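Local coordinates for protein 3-oxo-tetronate kinase (Haemophilus influenzae, PDB 1YZY) that catalyses the ATP-dependent phosphorylation of 3-oxo-tetronate to 3-oxo-tetronate 4-phosphate, at residues A[127-131]-A[132-136]; A[336-339]-A[340-344]. All blocks are in the same frame, centred on the assembly; numbering follows the deposited sequence.

Contact 1: residues A[127-131]-A[132-136]; sequences LFVGD and VLLSE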
loop_
_atom_site.group_PDB
_atom_site.type_symbol
_atom_site.label_atom_id
_atom_site.label_comp_id
_atom_site.label_asym_id
_atom_site.label_seq_id
_atom_site.Cartn_x
_atom_site.Cartn_y
_atom_site.Cartn_z
ATOM N N LEU A 127 4.918 18.427 13.715
ATOM C CA LEU A 127 3.930 17.706 12.923
ATOM C C LEU A 127 2.539 17.878 13.505
ATOM O O LEU A 127 2.334 17.760 14.719
ATOM C CB LEU A 127 4.280 16.213 12.832
ATOM C CG LEU A 127 3.386 15.297 11.984
ATOM C CD1 LEU A 127 3.492 15.659 10.511
ATOM C CD2 LEU A 127 3.810 13.850 12.183
ATOM N N PHE A 128 1.594 18.213 12.637
ATOM C CA PHE A 128 0.209 18.380 13.034
ATOM C C PHE A 128 -0.591 17.266 12.375
ATOM O O PHE A 128 -0.268 16.818 11.277
ATOM C CB PHE A 128 -0.326 19.755 12.593
ATOM C CG PHE A 128 0.222 20.911 13.398
ATOM C CD1 PHE A 128 -0.515 21.457 14.448
ATOM C CD2 PHE A 128 1.479 21.442 13.118
ATOM C CE1 PHE A 128 -0.010 22.511 15.209
ATOM C CE2 PHE A 128 1.999 22.500 13.873
ATOM C CZ PHE A 128 1.249 23.032 14.921
ATOM N N VAL A 129 -1.578 16.762 13.100
ATOM C CA VAL A 129 -2.448 15.709 12.604
ATOM C C VAL A 129 -3.878 16.268 12.694
ATOM O O VAL A 129 -4.614 16.219 13.673
ATOM C CB VAL A 129 -2.467 14.497 13.564
ATOM C CG1 VAL A 129 -3.488 13.475 13.096
ATOM C CG2 VAL A 129 -1.092 13.860 13.613
ATOM N N GLY A 130 -4.235 16.833 11.550
ATOM C CA GLY A 130 -5.464 17.549 11.318
ATOM C C GLY A 130 -5.239 18.919 11.944
ATOM O O GLY A 130 -4.236 19.570 11.654
ATOM N N ASP A 131 -6.130 19.322 12.845
ATOM C CA ASP A 131 -6.038 20.623 13.515
ATOM C C ASP A 131 -5.183 20.653 14.791
ATOM O O ASP A 131 -5.029 21.712 15.414
ATOM C CB ASP A 131 -7.446 21.127 13.882
ATOM C CG ASP A 131 -8.282 21.537 12.668
ATOM O OD1 ASP A 131 -7.726 21.746 11.564
ATOM O OD2 ASP A 131 -9.514 21.672 12.833
ATOM N N VAL A 132 -4.665 19.504 15.208
ATOM C CA VAL A 132 -3.885 19.446 16.438
ATOM C C VAL A 132 -2.466 18.926 16.274
ATOM O O VAL A 132 -2.138 18.282 15.277
ATOM C CB VAL A 132 -4.600 18.575 17.510
ATOM C CG1 VAL A 132 -5.941 19.167 17.869
ATOM C CG2 VAL A 132 -4.775 17.145 17.015
ATOM N N LEU A 133 -1.623 19.229 17.260
ATOM C CA LEU A 133 -0.239 18.774 17.277
ATOM C C LEU A 133 -0.259 17.248 17.350
ATOM O O LEU A 133 -1.205 16.669 17.887
ATOM C CB LEU A 133 0.471 19.313 18.524
ATOM C CG LEU A 133 0.902 20.779 18.557
ATOM C CD1 LEU A 133 0.977 21.279 19.980
ATOM C CD2 LEU A 133 2.237 20.937 17.854
ATOM N N LEU A 134 0.779 16.609 16.813
ATOM C CA LEU A 134 0.903 15.152 16.846
ATOM C C LEU A 134 0.764 14.671 18.292
ATOM O O LEU A 134 0.048 13.718 18.578
ATOM C CB LEU A 134 2.274 14.743 16.309
ATOM C CG LEU A 134 2.667 13.268 16.418
ATOM C CD1 LEU A 134 1.814 12.428 15.471
ATOM C CD2 LEU A 134 4.145 13.126 16.079
ATOM N N SER A 135 1.470 15.348 19.194
ATOM C CA SER A 135 1.445 15.031 20.616
ATOM C C SER A 135 0.070 15.207 21.278
ATOM O O SER A 135 -0.134 14.788 22.426
ATOM C CB SER A 135 2.489 15.881 21.343
ATOM O OG SER A 135 2.324 17.266 21.078
ATOM N N GLU A 136 -0.859 15.847 20.574
ATOM C CA GLU A 136 -2.203 16.076 21.097
ATOM C C GLU A 136 -3.267 15.216 20.416
ATOM O O GLU A 136 -4.439 15.239 20.805
ATOM C CB GLU A 136 -2.584 17.545 20.941
ATOM C CG GLU A 136 -1.723 18.504 21.720
ATOM C CD GLU A 136 -2.367 19.866 21.884
ATOM O OE1 GLU A 136 -3.534 20.036 21.486
ATOM O OE2 GLU A 136 -1.708 20.769 22.434
#
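Val132 meets Val129 across a tight reversal of the chain. The turn that joins them, from Val129 to Val132, is a type II' beta turn. Gly130 sits at its first corner with a positive phi of 78°, a value that suits glycine. The carbonyl oxygen of Val132 accepts the amide of Val129, with N to O at 2.7 Å. The same oxygen also lies 3.2 Å from CA of Phe128, a CA-H...O contact. CG2 of Val132 packs 3.5 Å from the carbonyl oxygen of Val129.

Leu133 pairs with Phe128 as an antiparallel non-hydrogen-bonded pair. Its CD2 lies over one face of the Phe128 ring, 4.1 Å from the ring centroid, in a CH-pi contact. Each residue has CG anti to its own carbonyl carbon (chi1 -72° for Phe128, -76° for Leu133). These matching torsions set the two side chains side by side, pointing the same way, and bring CD2 of Leu133 to the CE1 and CZ side of the ring.

Leu134 closes the contact. Its amide donates to the carbonyl oxygen of Leu127 at an N to O distance of 2.9 Å. The side chain is buried. Its CD1 touches CG2 of Val129 at 3.7 Å, and its CD2 meets CD2 of Leu127 at 4.0 Å. Met147 packs on Leu134 from a neighbouring loop.

From Leu134 the chain enters a short 3-10 turn, where the amide of Glu136 bonds back to the carbonyl of Leu133. On its other edge, strand 126-129 pairs with strand 120-123. The arrangement is a beta hairpin with a two-residue type II' turn. It lies at the edge of a small three-stranded antiparallel sheet in the sugar-binding domain, whose outer strand 132-133 is weakly bonded.

Contact 2: residues A[336-339]-A[340-344]; sequences AKLA and AKLKQ
Ala336 and Ala340 stand one helical turn apart, and the two segments form one unbroken stretch of alpha helix. Four i to i+4 bonds tie them, from the amides of residues 340 to 343 to the carbonyls of 336 to 339. The bond from Leu342 N to Leu338 O is 2.8 Å long and the straightest, at 161°.

Leu338 and Leu342 carry the side-chain contact. CG of Leu338 meets CD1 of Leu342 at 3.8 Å, and CD1 of Leu338 lies 4.0 Å from CG of Leu342. Leu338 has CG anti to its backbone N (chi1 175°), which carries its branch along the helix toward Leu342. Both leucines are buried against strand 248-252, and Leu342 also touches helix 286-295.

CG of Lys341 passes 3.1 Å from O of Lys337. Its chain then bends away to a cation-pi contact with Tyr291. Lys343 forms a salt bridge with Glu388. Ala336, Ala339 and Ala340 pack on helix 355-365. This is i to i+4 packing on an alpha helix that covers strand 248-252 of the nucleotide-binding domain.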
loop_
_atom_site.group_PDB
_atom_site.type_symbol
_atom_site.label_atom_id
_atom_site.label_comp_id
_atom_site.label_asym_id
_atom_site.label_seq_id
_atom_site.Cartn_x
_atom_site.Cartn_y
_atom_site.Cartn_z
ATOM N N ALA A 336 -9.616 -20.526 -1.487
ATOM C CA ALA A 336 -8.262 -20.818 -1.913
ATOM C C ALA A 336 -8.202 -21.980 -2.889
ATOM O O ALA A 336 -7.521 -21.899 -3.914
ATOM C CB ALA A 336 -7.393 -21.113 -0.707
ATOM N N LYS A 337 -8.870 -23.078 -2.558
ATOM C CA LYS A 337 -8.848 -24.237 -3.442
ATOM C C LYS A 337 -9.650 -24.033 -4.728
ATOM O O LYS A 337 -9.322 -24.619 -5.769
ATOM C CB LYS A 337 -9.276 -25.501 -2.690
ATOM C CG LYS A 337 -8.169 -26.052 -1.802
ATOM C CD LYS A 337 -8.606 -27.284 -1.027
ATOM C CE LYS A 337 -7.500 -27.746 -0.078
ATOM N NZ LYS A 337 -7.948 -28.809 0.869
ATOM N N LEU A 338 -10.682 -23.191 -4.655
ATOM C CA LEU A 338 -11.501 -22.890 -5.815
ATOM C C LEU A 338 -10.719 -21.981 -6.744
ATOM O O LEU A 338 -10.691 -22.194 -7.956
ATOM C CB LEU A 338 -12.793 -22.203 -5.382
ATOM C CG LEU A 338 -13.772 -21.695 -6.451
ATOM C CD1 LEU A 338 -14.223 -22.818 -7.375
ATOM C CD2 LEU A 338 -14.971 -21.059 -5.765
ATOM N N ALA A 339 -10.077 -20.968 -6.171
ATOM C CA ALA A 339 -9.293 -20.013 -6.946
ATOM C C ALA A 339 -8.162 -20.698 -7.688
ATOM O O ALA A 339 -7.781 -20.274 -8.781
ATOM C CB ALA A 339 -8.743 -18.934 -6.048
ATOM N N ALA A 340 -7.579 -21.714 -7.065
ATOM C CA ALA A 340 -6.490 -22.460 -7.686
ATOM C C ALA A 340 -7.001 -23.290 -8.863
ATOM O O ALA A 340 -6.321 -23.413 -9.884
ATOM C CB ALA A 340 -5.815 -23.353 -6.668
ATOM N N LYS A 341 -8.187 -23.872 -8.706
ATOM C CA LYS A 341 -8.795 -24.683 -9.761
ATOM C C LYS A 341 -9.231 -23.811 -10.929
ATOM O O LYS A 341 -9.056 -24.188 -12.087
ATOM C CB LYS A 341 -9.992 -25.477 -9.223
ATOM C CG LYS A 341 -9.622 -26.513 -8.160
ATOM C CD LYS A 341 -10.806 -27.388 -7.761
ATOM C CE LYS A 341 -10.805 -28.737 -8.482
ATOM N NZ LYS A 341 -10.974 -28.639 -9.964
ATOM N N LEU A 342 -9.801 -22.648 -10.619
ATOM C CA LEU A 342 -10.259 -21.717 -11.646
ATOM C C LEU A 342 -9.096 -21.174 -12.464
ATOM O O LEU A 342 -9.235 -20.971 -13.669
ATOM C CB LEU A 342 -11.050 -20.561 -11.026
ATOM C CG LEU A 342 -12.350 -20.915 -10.304
ATOM C CD1 LEU A 342 -12.890 -19.702 -9.586
ATOM C CD2 LEU A 342 -13.374 -21.462 -11.287
ATOM N N LYS A 343 -7.959 -20.927 -11.817
ATOM C CA LYS A 343 -6.799 -20.409 -12.537
ATOM C C LYS A 343 -6.263 -21.464 -13.497
ATOM O O LYS A 343 -5.837 -21.136 -14.608
ATOM C CB LYS A 343 -5.686 -19.967 -11.584
ATOM C CG LYS A 343 -4.629 -19.087 -12.264
ATOM C CD LYS A 343 -3.388 -18.895 -11.414
ATOM C CE LYS A 343 -2.472 -20.103 -11.483
ATOM N NZ LYS A 343 -1.291 -19.973 -10.588
ATOM N N GLN A 344 -6.229 -22.716 -13.043
ATOM C CA GLN A 344 -5.761 -23.822 -13.878
ATOM C C GLN A 344 -6.702 -23.991 -15.072
ATOM O O GLN A 344 -6.268 -24.311 -16.180
ATOM C CB GLN A 344 -5.680 -25.119 -13.061
ATOM C CG GLN A 344 -5.385 -26.387 -13.882
ATOM C CD GLN A 344 -4.078 -26.321 -14.680
ATOM O OE1 GLN A 344 -4.000 -26.820 -15.805
ATOM N NE2 GLN A 344 -3.047 -25.728 -14.087
#

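Contact 1 and contact 2 lie on opposite sides of the chain's centre, with their own centres about 47 Å apart. They share no element. Contact 1 belongs to the sugar-binding domain, contact 2 to the nucleotide-binding domain. In contact 2 half of the touching residues are buried, in contact 1 a quarter. The hairpin joins two strands through a turn and adds an aromatic face to its leucines and valines. The helix repeats one backbone bond and sets leucines and alanines against its neighbours, while Lys341 and Lys343 find partners nearby. Contact 1 lies away from the ATP site, whereas the side chain of Ala339 is about 8 Å from that of Thr357, a probable ATP-binding residue.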